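Putative adhesin (Bacteroides fragilis NCTC 9343, PDB 3PET) is of unknown function but, as a putative lipoprotein folded into a right-handed beta-helix, probably takes part in cell adhesion. Local coordinates at residues 151-156 with 179-184; 134-139 with 159-164; 56-61 with 65-70; 50-55 with 76-81. One frame throughout, in Å; residues are numbered along the deposited sequence. Where two conformers were deposited one is given.

Contact 1. Residues 151-156 with 179-184; sequences AALHSK and GDITCN
Leu153 and Ile181 meet in the interior of a right-handed beta-helix, where strand 151-155 on one wall faces strand 181-184 on another. The two short segments run antiparallel, at 174°, with axes 9.1 Å apart; no hydrogen bond joins them, and the contact is made by side chains reaching in from both strands, one of them as far as a backbone carbonyl. The apolar part rests on Leu153, long enough to reach the side chains of the facing strand. Its CD1 lies 3.7 Å from CB of Cys183 and 4.0 Å from CG2 of Ile181, so one methyl packs against both inward residues of that strand. Cys183 suits the spot because it is small: it offers its CB to the leucine while packing on Val171 of strand 171-175. The second kind of contact sets a polar atom against hydrocarbon. With chi1 at 56°, OG of Ser155 is tucked in over its own backbone, and it lies 3.4 Å from CD1 of Ile181 and almost as close to CG1. Serine takes little room here, which lets the longer isoleucine come right up to the opposite backbone. Extended at chi2 (173°), Ile181 carries its CD1 to within 3.7 Å of the carbonyl O of Leu153.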
loop_
_atom_site.group_PDB
_atom_site.type_symbol
_atom_site.label_atom_id
_atom_site.label_comp_id
_atom_site.label_asym_id
_atom_site.label_seq_id
_atom_site.Cartn_x
_atom_site.Cartn_y
_atom_site.Cartn_z
ATOM N N ALA A 151 -1.407 -6.619 -21.801
ATOM C CA ALA A 151 -1.349 -5.826 -20.560
ATOM C C ALA A 151 -0.907 -6.712 -19.404
ATOM O O ALA A 151 -1.604 -7.672 -19.043
ATOM C CB ALA A 151 -2.699 -5.178 -20.256
ATOM N N ALA A 152 0.280 -6.426 -18.873
ATOM C CA ALA A 152 0.842 -7.108 -17.717
ATOM C C ALA A 152 0.590 -6.192 -16.529
ATOM O O ALA A 152 1.045 -5.043 -16.529
ATOM C CB ALA A 152 2.339 -7.392 -17.926
ATOM N N LEU A 153 -0.248 -6.644 -15.589
ATOM C CA LEU A 153 -0.685 -5.854 -14.426
ATOM C C LEU A 153 -0.251 -6.550 -13.164
ATOM O O LEU A 153 -0.799 -7.608 -12.832
ATOM C CB LEU A 153 -2.228 -5.668 -14.465
ATOM C CG LEU A 153 -2.825 -5.132 -15.785
ATOM C CD1 LEU A 153 -4.359 -5.118 -15.740
ATOM C CD2 LEU A 153 -2.296 -3.726 -16.121
ATOM N N HIS A 154 0.770 -5.998 -12.483
ATOM C CA HIS A 154 1.345 -6.616 -11.296
ATOM C C HIS A 154 1.281 -5.646 -10.131
ATOM O O HIS A 154 2.007 -4.649 -10.092
ATOM C CB HIS A 154 2.804 -7.080 -11.558
ATOM C CG HIS A 154 2.953 -7.962 -12.760
ATOM N ND1 HIS A 154 2.397 -9.240 -12.809
ATOM C CD2 HIS A 154 3.585 -7.720 -13.929
ATOM C CE1 HIS A 154 2.690 -9.715 -14.006
ATOM N NE2 HIS A 154 3.408 -8.839 -14.714
ATOM N N SER A 155 0.387 -5.928 -9.191
ATOM C CA SER A 155 0.220 -5.072 -8.027
ATOM C C SER A 155 0.957 -5.686 -6.859
ATOM O O SER A 155 0.844 -6.892 -6.636
ATOM C CB SER A 155 -1.260 -4.850 -7.730
ATOM O OG SER A 155 -1.968 -6.069 -7.554
ATOM N N LYS A 156 1.759 -4.871 -6.147
ATOM C CA LYS A 156 2.594 -5.333 -5.020
ATOM C C LYS A 156 2.515 -4.439 -3.786
ATOM O O LYS A 156 3.016 -4.827 -2.739
ATOM C CB LYS A 156 4.075 -5.445 -5.449
ATOM C CG LYS A 156 4.314 -6.484 -6.537
ATOM C CD LYS A 156 5.679 -6.338 -7.186
ATOM C CE LYS A 156 5.896 -7.460 -8.170
ATOM N NZ LYS A 156 7.220 -7.380 -8.840
ATOM N N GLY A 179 -5.085 -5.061 -2.179
ATOM C CA GLY A 179 -5.836 -4.355 -3.206
ATOM C C GLY A 179 -6.287 -5.258 -4.332
ATOM O O GLY A 179 -5.851 -6.405 -4.435
ATOM N N ASP A 180 -7.167 -4.728 -5.183
ATOM C CA ASP A 180 -7.797 -5.458 -6.270
ATOM C C ASP A 180 -7.265 -5.084 -7.624
ATOM O O ASP A 180 -6.777 -3.969 -7.814
ATOM C CB ASP A 180 -9.308 -5.159 -6.267
ATOM C CG ASP A 180 -10.060 -5.593 -5.019
ATOM O OD1 ASP A 180 -9.610 -6.551 -4.351
ATOM O OD2 ASP A 180 -11.113 -4.996 -4.727
ATOM N N ILE A 181 -7.419 -5.995 -8.589
ATOM C CA ILE A 181 -7.113 -5.699 -9.992
ATOM C C ILE A 181 -8.406 -5.886 -10.766
ATOM O O ILE A 181 -8.991 -6.964 -10.706
ATOM C CB ILE A 181 -5.958 -6.543 -10.617
ATOM C CG1 ILE A 181 -4.638 -6.362 -9.848
ATOM C CG2 ILE A 181 -5.777 -6.216 -12.121
ATOM C CD1 ILE A 181 -3.534 -7.291 -10.317
ATOM N N THR A 182 -8.861 -4.848 -11.468
ATOM C CA THR A 182 -10.010 -4.944 -12.367
ATOM C C THR A 182 -9.415 -4.813 -13.744
ATOM O O THR A 182 -8.589 -3.938 -13.958
ATOM C CB THR A 182 -11.117 -3.928 -12.042
ATOM O OG1 THR A 182 -11.502 -4.102 -10.675
ATOM C CG2 THR A 182 -12.357 -4.108 -12.950
ATOM N N CYS A 183 -9.720 -5.754 -14.648
ATOM C CA CYS A 183 -9.101 -5.730 -15.973
ATOM C C CYS A 183 -10.083 -6.236 -17.023
ATOM O O CYS A 183 -11.258 -6.466 -16.722
ATOM C CB CYS A 183 -7.789 -6.515 -15.982
ATOM S SG CYS A 183 -7.970 -8.248 -15.490
ATOM N N ASN A 184 -9.629 -6.300 -18.277
ATOM C CA ASN A 184 -10.471 -6.608 -19.411
ATOM C C ASN A 184 -9.653 -7.379 -20.447
ATOM O O ASN A 184 -8.761 -6.826 -21.086
ATOM C CB ASN A 184 -11.014 -5.281 -19.955
ATOM C CG ASN A 184 -12.092 -5.355 -20.989
ATOM O OD1 ASN A 184 -12.241 -6.329 -21.718
ATOM N ND2 ASN A 184 -12.853 -4.284 -21.087
#

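Contact 2. Residues 134-139 with 159-164; sequences VQSMGV and GNIEAG
Val134 and Ile161 reach toward each other across the core, tip to tip, with CG1 of Val134 4.0 Å from CD1 of Ile161. Beside this apolar pair, Ser136 brings its OG to 3.9 Å from CD1 of Ile161 and equally near to CG1, a van der Waals contact only. Ile161 is thus the one residue of 159-164 that spans to the facing wall, and the extended CG1-CD1 arm, with chi2 at -177°, lets it bridge a backbone separation of 7.9 Å between CA of Ser136 and CA of Ile161. Serine is short enough at 136 for the arm to lie against its OG, while beta-branched Val134 suits a strand and offers a compact methyl. Ahead of Ile161, Gly159 adopts backbone angles that only glycine accepts readily, and beyond it the chain turns a corner at Gly164.

The next shell belongs to the right-handed beta-helix around these residues. Val134 also packs on Ile114 and Leu153 of the strands stacked on it and on Val142 and Leu144 of strand 142-145, and Ser155 touches both Ser136 and Ile161. The N of Asn160 is bound by OD1 of Asp141, while OD1 of Asn160 accepts from the N of Asp180, so these side chains link the turns of successive coils.

Strand 131-136 runs parallel between strands 111-116 and 147-155, whereas strand 161-168 lies parallel between 142-145 and 181-185.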
loop_
_atom_site.group_PDB
_atom_site.type_symbol
_atom_site.label_atom_id
_atom_site.label_comp_id
_atom_site.label_asym_id
_atom_site.label_seq_id
_atom_site.Cartn_x
_atom_site.Cartn_y
_atom_site.Cartn_z
ATOM N N VAL A 134 2.631 -2.798 -16.041
ATOM C CA VAL A 134 2.374 -2.016 -14.837
ATOM C C VAL A 134 2.913 -2.784 -13.642
ATOM O O VAL A 134 2.517 -3.930 -13.405
ATOM C CB VAL A 134 0.863 -1.653 -14.648
ATOM C CG1 VAL A 134 0.619 -0.907 -13.334
ATOM C CG2 VAL A 134 0.342 -0.838 -15.814
ATOM N N GLN A 135 3.782 -2.129 -12.865
ATOM C CA GLN A 135 4.301 -2.665 -11.609
ATOM C C GLN A 135 3.967 -1.652 -10.543
ATOM O O GLN A 135 4.642 -0.610 -10.457
ATOM C CB GLN A 135 5.818 -2.934 -11.690
ATOM C CG GLN A 135 6.225 -4.010 -12.706
ATOM C CD GLN A 135 6.284 -5.400 -12.130
ATOM O OE1 GLN A 135 6.253 -5.605 -10.920
ATOM N NE2 GLN A 135 6.417 -6.387 -12.994
ATOM N N SER A 136 2.863 -1.879 -9.792
ATOM C CA SER A 136 2.481 -0.923 -8.736
ATOM C C SER A 136 3.044 -1.414 -7.431
ATOM O O SER A 136 2.804 -2.552 -7.039
ATOM C CB SER A 136 0.973 -0.695 -8.676
ATOM O OG SER A 136 0.258 -1.890 -8.386
HETATM N N MSE A 137 3.911 -0.599 -6.836
HETATM C CA MSE A 137 4.665 -0.998 -5.656
HETATM C C MSE A 137 4.583 -0.019 -4.493
HETATM O O MSE A 137 5.197 -0.273 -3.475
HETATM C CB MSE A 137 6.138 -1.156 -6.051
HETATM C CG MSE A 137 6.397 -2.325 -7.003
HETATM SE SE MSE A 137 8.210 -2.201 -7.691
HETATM C CE MSE A 137 7.848 -1.005 -9.124
ATOM N N GLY A 138 3.837 1.068 -4.636
ATOM C CA GLY A 138 3.722 2.059 -3.573
ATOM C C GLY A 138 2.352 2.100 -2.947
ATOM O O GLY A 138 1.684 1.065 -2.846
ATOM N N VAL A 139 1.924 3.295 -2.514
ATOM C CA VAL A 139 0.599 3.479 -1.926
ATOM C C VAL A 139 -0.232 4.350 -2.861
ATOM O O VAL A 139 0.064 5.536 -3.029
ATOM C CB VAL A 139 0.641 4.057 -0.492
ATOM C CG1 VAL A 139 -0.782 4.256 0.039
ATOM C CG2 VAL A 139 1.428 3.134 0.430
ATOM N N GLY A 159 -3.199 -0.609 -2.748
ATOM C CA GLY A 159 -3.997 0.115 -3.736
ATOM C C GLY A 159 -4.486 -0.801 -4.846
ATOM O O GLY A 159 -4.119 -1.985 -4.916
ATOM N N ASN A 160 -5.325 -0.252 -5.716
ATOM C CA ASN A 160 -5.969 -0.994 -6.800
ATOM C C ASN A 160 -5.463 -0.644 -8.167
ATOM O O ASN A 160 -5.123 0.510 -8.427
ATOM C CB ASN A 160 -7.493 -0.682 -6.795
ATOM C CG ASN A 160 -8.192 -1.075 -5.520
ATOM O OD1 ASN A 160 -7.797 -2.004 -4.842
ATOM N ND2 ASN A 160 -9.271 -0.413 -5.179
ATOM N N ILE A 161 -5.488 -1.636 -9.075
ATOM C CA ILE A 161 -5.251 -1.409 -10.492
ATOM C C ILE A 161 -6.645 -1.385 -11.076
ATOM O O ILE A 161 -7.335 -2.407 -11.053
ATOM C CB ILE A 161 -4.300 -2.401 -11.221
ATOM C CG1 ILE A 161 -2.897 -2.366 -10.609
ATOM C CG2 ILE A 161 -4.259 -2.040 -12.743
ATOM C CD1 ILE A 161 -1.846 -3.275 -11.309
ATOM N N GLU A 162 -7.070 -0.225 -11.530
ATOM C CA GLU A 162 -8.401 -0.055 -12.090
ATOM C C GLU A 162 -8.268 0.034 -13.624
ATOM O O GLU A 162 -8.130 1.114 -14.202
ATOM C CB GLU A 162 -9.102 1.154 -11.434
ATOM C CG GLU A 162 -9.316 0.931 -9.935
ATOM C CD GLU A 162 -9.617 2.110 -9.025
ATOM O OE1 GLU A 162 -9.415 3.270 -9.450
ATOM O OE2 GLU A 162 -9.995 1.866 -7.854
ATOM N N ALA A 163 -8.253 -1.135 -14.271
ATOM C CA ALA A 163 -8.074 -1.244 -15.725
ATOM C C ALA A 163 -9.244 -1.988 -16.407
ATOM O O ALA A 163 -9.053 -2.652 -17.431
ATOM C CB ALA A 163 -6.746 -1.950 -16.006
ATOM N N GLY A 164 -10.452 -1.825 -15.865
ATOM C CA GLY A 164 -11.670 -2.398 -16.444
ATOM C C GLY A 164 -12.001 -1.795 -17.802
ATOM O O GLY A 164 -12.577 -2.471 -18.661
#

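Contact 3. Residues 56-61 with 65-70; sequences IQVAVK and LFLSID
Strands 56-61 and 65-69 pair antiparallel at 158°, Gln57 with Ser68 and Ala59 with Phe66 forming hydrogen-bonded pairs, while Val58 with Leu67 and Val60 with Leu65 are non-hydrogen-bonded. N of Gln57 donates to O of Ser68 at 2.7 Å, and N of Phe66 to O of Ala59 at the same length and almost straight, 172° at the hydrogen. Between the bonded pairs, CG2 of Val58 lies alongside CD2 of Leu67 at 3.9 Å, the two side chains pointing the same way. CD1 of Leu65 comes in at a slant, 3.9 Å from CG2 of Val60, and also packs on CG1 of Val58. Branched apolar residues suit this face, since the beta hairpin turns it onto Leu44 and Ile46 of strand 43-47 and onto Ile83 and Ile85 of strand 82-87; the strand with Leu65 and Leu67 also bonds through its backbone to Asp25.

The other face, with Gln57, Ala59, Phe66 and Ser68, is more open. Small Ala59 pairs with Phe66, and the edge of that ring meets the carbonyl O of Lys61, 3.5 Å from CE2 of Phe66. The bent chain of Gln57 (chi2 98°) lays its amide across the partner strand, with NE2 near N of Asp70. That NE2 makes a weak bond to a water that also accepts from N of Asp70 at 2.7 Å; OD1 of Asp70 is held by N of Ser72.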
loop_
_atom_site.group_PDB
_atom_site.type_symbol
_atom_site.label_atom_id
_atom_site.label_comp_id
_atom_site.label_asym_id
_atom_site.label_seq_id
_atom_site.Cartn_x
_atom_site.Cartn_y
_atom_site.Cartn_z
ATOM N N ILE A 56 13.662 21.771 -6.993
ATOM C CA ILE A 56 13.618 20.653 -7.939
ATOM C C ILE A 56 14.829 20.662 -8.875
ATOM O O ILE A 56 15.069 21.638 -9.583
ATOM C CB ILE A 56 12.281 20.626 -8.722
ATOM C CG1 ILE A 56 11.070 20.532 -7.715
ATOM C CG2 ILE A 56 12.287 19.444 -9.761
ATOM C CD1 ILE A 56 9.711 20.563 -8.311
ATOM N N GLN A 57 15.577 19.565 -8.889
ATOM C CA GLN A 57 16.717 19.455 -9.805
ATOM C C GLN A 57 16.225 18.703 -11.040
ATOM O O GLN A 57 15.470 17.729 -10.938
ATOM C CB GLN A 57 17.919 18.756 -9.141
ATOM C CG GLN A 57 18.464 19.487 -7.914
ATOM C CD GLN A 57 17.936 18.900 -6.624
ATOM O OE1 GLN A 57 17.744 17.682 -6.497
ATOM N NE2 GLN A 57 17.668 19.755 -5.659
ATOM N N VAL A 58 16.637 19.187 -12.197
ATOM C CA VAL A 58 16.171 18.693 -13.491
ATOM C C VAL A 58 17.355 18.268 -14.354
ATOM O O VAL A 58 18.318 19.008 -14.449
ATOM C CB VAL A 58 15.360 19.841 -14.174
ATOM C CG1 VAL A 58 14.996 19.496 -15.629
ATOM C CG2 VAL A 58 14.101 20.195 -13.366
ATOM N N ALA A 59 17.261 17.114 -15.025
ATOM C CA ALA A 59 18.299 16.636 -15.952
ATOM C C ALA A 59 17.737 15.629 -16.916
ATOM O O ALA A 59 16.893 14.821 -16.545
ATOM C CB ALA A 59 19.467 15.996 -15.187
ATOM N N VAL A 60 18.227 15.653 -18.152
ATOM C CA VAL A 60 17.889 14.628 -19.136
ATOM C C VAL A 60 19.175 13.838 -19.361
ATOM O O VAL A 60 20.217 14.405 -19.675
ATOM C CB VAL A 60 17.249 15.145 -20.461
ATOM C CG1 VAL A 60 17.080 13.997 -21.464
ATOM C CG2 VAL A 60 15.902 15.818 -20.189
ATOM N N LYS A 61 19.098 12.543 -19.165
ATOM C CA LYS A 61 20.221 11.613 -19.305
ATOM C C LYS A 61 19.668 10.289 -19.827
ATOM O O LYS A 61 18.648 9.835 -19.306
ATOM C CB LYS A 61 20.885 11.473 -17.926
ATOM C CG LYS A 61 21.925 10.388 -17.740
ATOM C CD LYS A 61 22.955 10.799 -16.664
ATOM C CE LYS A 61 22.359 11.408 -15.405
ATOM N NZ LYS A 61 23.404 11.832 -14.435
ATOM N N LEU A 65 14.012 11.888 -18.506
ATOM C CA LEU A 65 13.877 13.109 -17.739
ATOM C C LEU A 65 13.912 12.720 -16.268
ATOM O O LEU A 65 13.027 11.981 -15.809
ATOM C CB LEU A 65 12.562 13.843 -18.087
ATOM C CG LEU A 65 12.221 15.060 -17.221
ATOM C CD1 LEU A 65 13.232 16.207 -17.442
ATOM C CD2 LEU A 65 10.810 15.541 -17.513
ATOM N N PHE A 66 14.930 13.209 -15.529
ATOM C CA PHE A 66 15.060 12.959 -14.095
ATOM C C PHE A 66 14.675 14.198 -13.326
ATOM O O PHE A 66 15.249 15.254 -13.547
ATOM C CB PHE A 66 16.500 12.533 -13.728
ATOM C CG PHE A 66 16.903 11.161 -14.215
ATOM C CD1 PHE A 66 16.654 10.032 -13.446
ATOM C CD2 PHE A 66 17.576 11.006 -15.411
ATOM C CE1 PHE A 66 17.046 8.761 -13.897
ATOM C CE2 PHE A 66 17.997 9.750 -15.837
ATOM C CZ PHE A 66 17.717 8.635 -15.091
ATOM N N LEU A 67 13.724 14.065 -12.412
ATOM C CA LEU A 67 13.290 15.144 -11.528
ATOM C C LEU A 67 13.599 14.708 -10.100
ATOM O O LEU A 67 13.163 13.652 -9.685
ATOM C CB LEU A 67 11.788 15.443 -11.713
ATOM C CG LEU A 67 11.288 15.719 -13.139
ATOM C CD1 LEU A 67 9.771 15.810 -13.165
ATOM C CD2 LEU A 67 11.913 17.014 -13.719
ATOM N N SER A 68 14.417 15.469 -9.385
ATOM C CA SER A 68 14.799 15.105 -8.029
ATOM C C SER A 68 14.744 16.306 -7.103
ATOM O O SER A 68 14.527 17.431 -7.553
ATOM C CB SER A 68 16.195 14.497 -8.022
ATOM O OG SER A 68 17.123 15.417 -8.564
ATOM N N ILE A 69 14.904 16.054 -5.788
ATOM C CA ILE A 69 14.905 17.085 -4.744
ATOM C C ILE A 69 16.012 16.797 -3.755
ATOM O O ILE A 69 16.504 15.666 -3.680
ATOM C CB ILE A 69 13.520 17.210 -4.012
ATOM C CG1 ILE A 69 13.137 15.914 -3.260
ATOM C CG2 ILE A 69 12.407 17.638 -4.974
ATOM C CD1 ILE A 69 12.185 16.101 -2.105
ATOM N N ASP A 70 16.387 17.824 -2.973
ATOM C CA ASP A 70 17.280 17.677 -1.841
ATOM C C ASP A 70 16.361 17.118 -0.742
ATOM O O ASP A 70 15.524 17.844 -0.190
ATOM C CB ASP A 70 17.967 19.019 -1.457
ATOM C CG ASP A 70 18.841 18.936 -0.203
ATOM O OD1 ASP A 70 18.868 17.863 0.441
ATOM O OD2 ASP A 70 19.522 19.927 0.109
HETATM O O HOH W 1 15.737 20.449 -3.092
#

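Contact 4. Residues 50-55 with 76-81; sequences DNIVAL and RNFKKM
A short helix, 50-53, and the loop leading into strand 82-87 meet near the N-terminal end of the beta-helix, Ile52 and Val53 of the helix packing on Phe78 and Met81 of the loop. Phe78 to Met81 form a type II beta turn, with Lys80 taking the positive phi that its third position needs. The turn brings the residues at its two ends round to the same methyl: CG2 of Ile52 touches SE of Met81, a selenomethionine, at 3.5 Å and CD1 of the Phe78 ring at 3.9 Å. In Met81 the bend at chi2 (-57°) sets the selenium against Ile52, and that at chi3 (-62°) brings CE to Val53, whose CG2 is 4.1 Å from both SE and CE of Met81. The unbranched, flexible chain of methionine, here with selenium for sulfur, can bend to meet both Ile52 and Val53, and that branched pair gives it adjoining methyls.

Around these residues, Val53 and Met81 both pack on Ile46 of strand 43-47, which ties helix and loop to the body of the fold, and Phe78 packs on Gly216 of the second subunit. Asn77 forms an Asx turn that overlaps the start of the beta turn: its OD1 accepts, on a lone pair, from the N of Lys79 at 3.1 Å, with 159° at the hydrogen.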
loop_
_atom_site.group_PDB
_atom_site.type_symbol
_atom_site.label_atom_id
_atom_site.label_comp_id
_atom_site.label_asym_id
_atom_site.label_seq_id
_atom_site.Cartn_x
_atom_site.Cartn_y
_atom_site.Cartn_z
ATOM N N ASP A 50 8.085 30.285 -5.886
ATOM C CA ASP A 50 9.424 30.304 -6.487
ATOM C C ASP A 50 10.507 29.618 -5.655
ATOM O O ASP A 50 11.368 28.985 -6.253
ATOM C CB ASP A 50 9.882 31.729 -6.887
ATOM C CG ASP A 50 9.903 32.789 -5.802
ATOM O OD1 ASP A 50 9.534 32.473 -4.653
ATOM O OD2 ASP A 50 10.283 33.945 -6.110
ATOM N N ASN A 51 10.461 29.699 -4.314
ATOM C CA ASN A 51 11.488 29.070 -3.471
ATOM C C ASN A 51 11.267 27.545 -3.317
ATOM O O ASN A 51 12.168 26.837 -2.850
ATOM C CB ASN A 51 11.560 29.755 -2.092
ATOM C CG ASN A 51 10.277 29.720 -1.303
ATOM O OD1 ASN A 51 9.179 29.506 -1.839
ATOM N ND2 ASN A 51 10.388 29.961 -0.008
ATOM N N ILE A 52 10.077 27.049 -3.703
ATOM C CA ILE A 52 9.763 25.617 -3.656
ATOM C C ILE A 52 10.123 25.015 -5.032
ATOM O O ILE A 52 10.760 23.962 -5.101
ATOM C CB ILE A 52 8.294 25.356 -3.226
ATOM C CG1 ILE A 52 7.913 26.117 -1.914
ATOM C CG2 ILE A 52 7.982 23.865 -3.144
ATOM C CD1 ILE A 52 8.862 25.929 -0.665
ATOM N N VAL A 53 9.801 25.748 -6.116
ATOM C CA VAL A 53 10.155 25.357 -7.493
ATOM C C VAL A 53 11.679 25.193 -7.585
ATOM O O VAL A 53 12.159 24.234 -8.194
ATOM C CB VAL A 53 9.620 26.395 -8.521
ATOM C CG1 VAL A 53 10.211 26.170 -9.915
ATOM C CG2 VAL A 53 8.092 26.377 -8.573
ATOM N N ALA A 54 12.423 26.102 -6.922
ATOM C CA ALA A 54 13.887 26.131 -6.902
ATOM C C ALA A 54 14.498 24.868 -6.281
ATOM O O ALA A 54 15.669 24.593 -6.543
ATOM C CB ALA A 54 14.382 27.371 -6.159
ATOM N N LEU A 55 13.715 24.087 -5.495
ATOM C CA LEU A 55 14.193 22.857 -4.844
ATOM C C LEU A 55 14.251 21.652 -5.809
ATOM O O LEU A 55 14.822 20.622 -5.464
ATOM C CB LEU A 55 13.307 22.484 -3.642
ATOM C CG LEU A 55 13.188 23.491 -2.491
ATOM C CD1 LEU A 55 12.272 22.949 -1.428
ATOM C CD2 LEU A 55 14.547 23.818 -1.864
ATOM N N ARG A 76 7.681 23.666 4.958
ATOM C CA ARG A 76 6.456 23.803 5.751
ATOM C C ARG A 76 5.258 23.118 5.003
ATOM O O ARG A 76 4.594 22.267 5.600
ATOM C CB ARG A 76 6.193 25.278 6.083
ATOM N N ASN A 77 5.123 23.334 3.662
ATOM C CA ASN A 77 4.106 22.673 2.813
ATOM C C ASN A 77 4.466 22.766 1.312
ATOM O O ASN A 77 5.142 23.714 0.909
ATOM C CB ASN A 77 2.703 23.263 3.045
ATOM C CG ASN A 77 2.539 24.663 2.494
ATOM O OD1 ASN A 77 2.429 24.871 1.280
ATOM N ND2 ASN A 77 2.548 25.656 3.373
ATOM N N PHE A 78 3.933 21.838 0.483
ATOM C CA PHE A 78 4.170 21.797 -0.963
ATOM C C PHE A 78 2.890 22.116 -1.754
ATOM O O PHE A 78 2.672 21.571 -2.850
ATOM C CB PHE A 78 4.726 20.421 -1.382
ATOM C CG PHE A 78 6.078 20.047 -0.819
ATOM C CD1 PHE A 78 7.245 20.374 -1.494
ATOM C CD2 PHE A 78 6.181 19.320 0.361
ATOM C CE1 PHE A 78 8.500 19.995 -0.985
ATOM C CE2 PHE A 78 7.431 18.933 0.862
ATOM C CZ PHE A 78 8.581 19.264 0.181
ATOM N N LYS A 79 2.050 23.014 -1.202
ATOM C CA LYS A 79 0.788 23.439 -1.831
ATOM C C LYS A 79 1.038 24.277 -3.097
ATOM O O LYS A 79 1.917 25.153 -3.091
ATOM C CB LYS A 79 -0.077 24.257 -0.846
ATOM C CG LYS A 79 -0.702 23.422 0.266
ATOM C CD LYS A 79 -1.877 24.130 0.936
ATOM C CE LYS A 79 -1.508 24.742 2.268
ATOM N NZ LYS A 79 -0.916 26.092 2.107
ATOM N N LYS A 80 0.234 24.028 -4.158
ATOM C CA LYS A 80 0.246 24.737 -5.457
ATOM C C LYS A 80 1.256 24.157 -6.467
ATOM O O LYS A 80 1.195 24.548 -7.637
ATOM C CB LYS A 80 0.466 26.265 -5.304
ATOM C CG LYS A 80 -0.712 26.982 -4.637
ATOM C CD LYS A 80 -0.307 28.327 -4.053
ATOM C CE LYS A 80 -1.378 28.935 -3.170
ATOM N NZ LYS A 80 -2.478 29.565 -3.953
HETATM N N MSE A 81 2.125 23.194 -6.049
HETATM C CA MSE A 81 3.143 22.580 -6.929
HETATM C C MSE A 81 2.499 21.801 -8.089
HETATM O O MSE A 81 1.711 20.885 -7.846
HETATM C CB MSE A 81 4.082 21.649 -6.138
HETATM C CG MSE A 81 5.027 22.389 -5.195
HETATM SE SE MSE A 81 6.163 23.733 -6.091
HETATM C CE MSE A 81 7.110 22.577 -7.241
#

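Contacts 1 and 2 lie side by side in the beta-helix, their centres 6 Å apart, and their segments alternate along the chain. They are joined by probable backbone hydrogen bonds, N of Lys156 to O of Ser136 at 2.7 Å and N of Val134 to O of Ala152 at 2.8 Å. Contacts 3 and 4 form a second group, 15 Å between centres, in which the hairpin of contact 3 falls between the segments of contact 4; CD1 of Ile56 packs 3.5 Å from CE of Met81. Centres of contacts in the two groups lie about 25 to 34 Å apart, contact 2 being nearest to contact 3. Contacts 2, 3 and 4 each touch the second subunit.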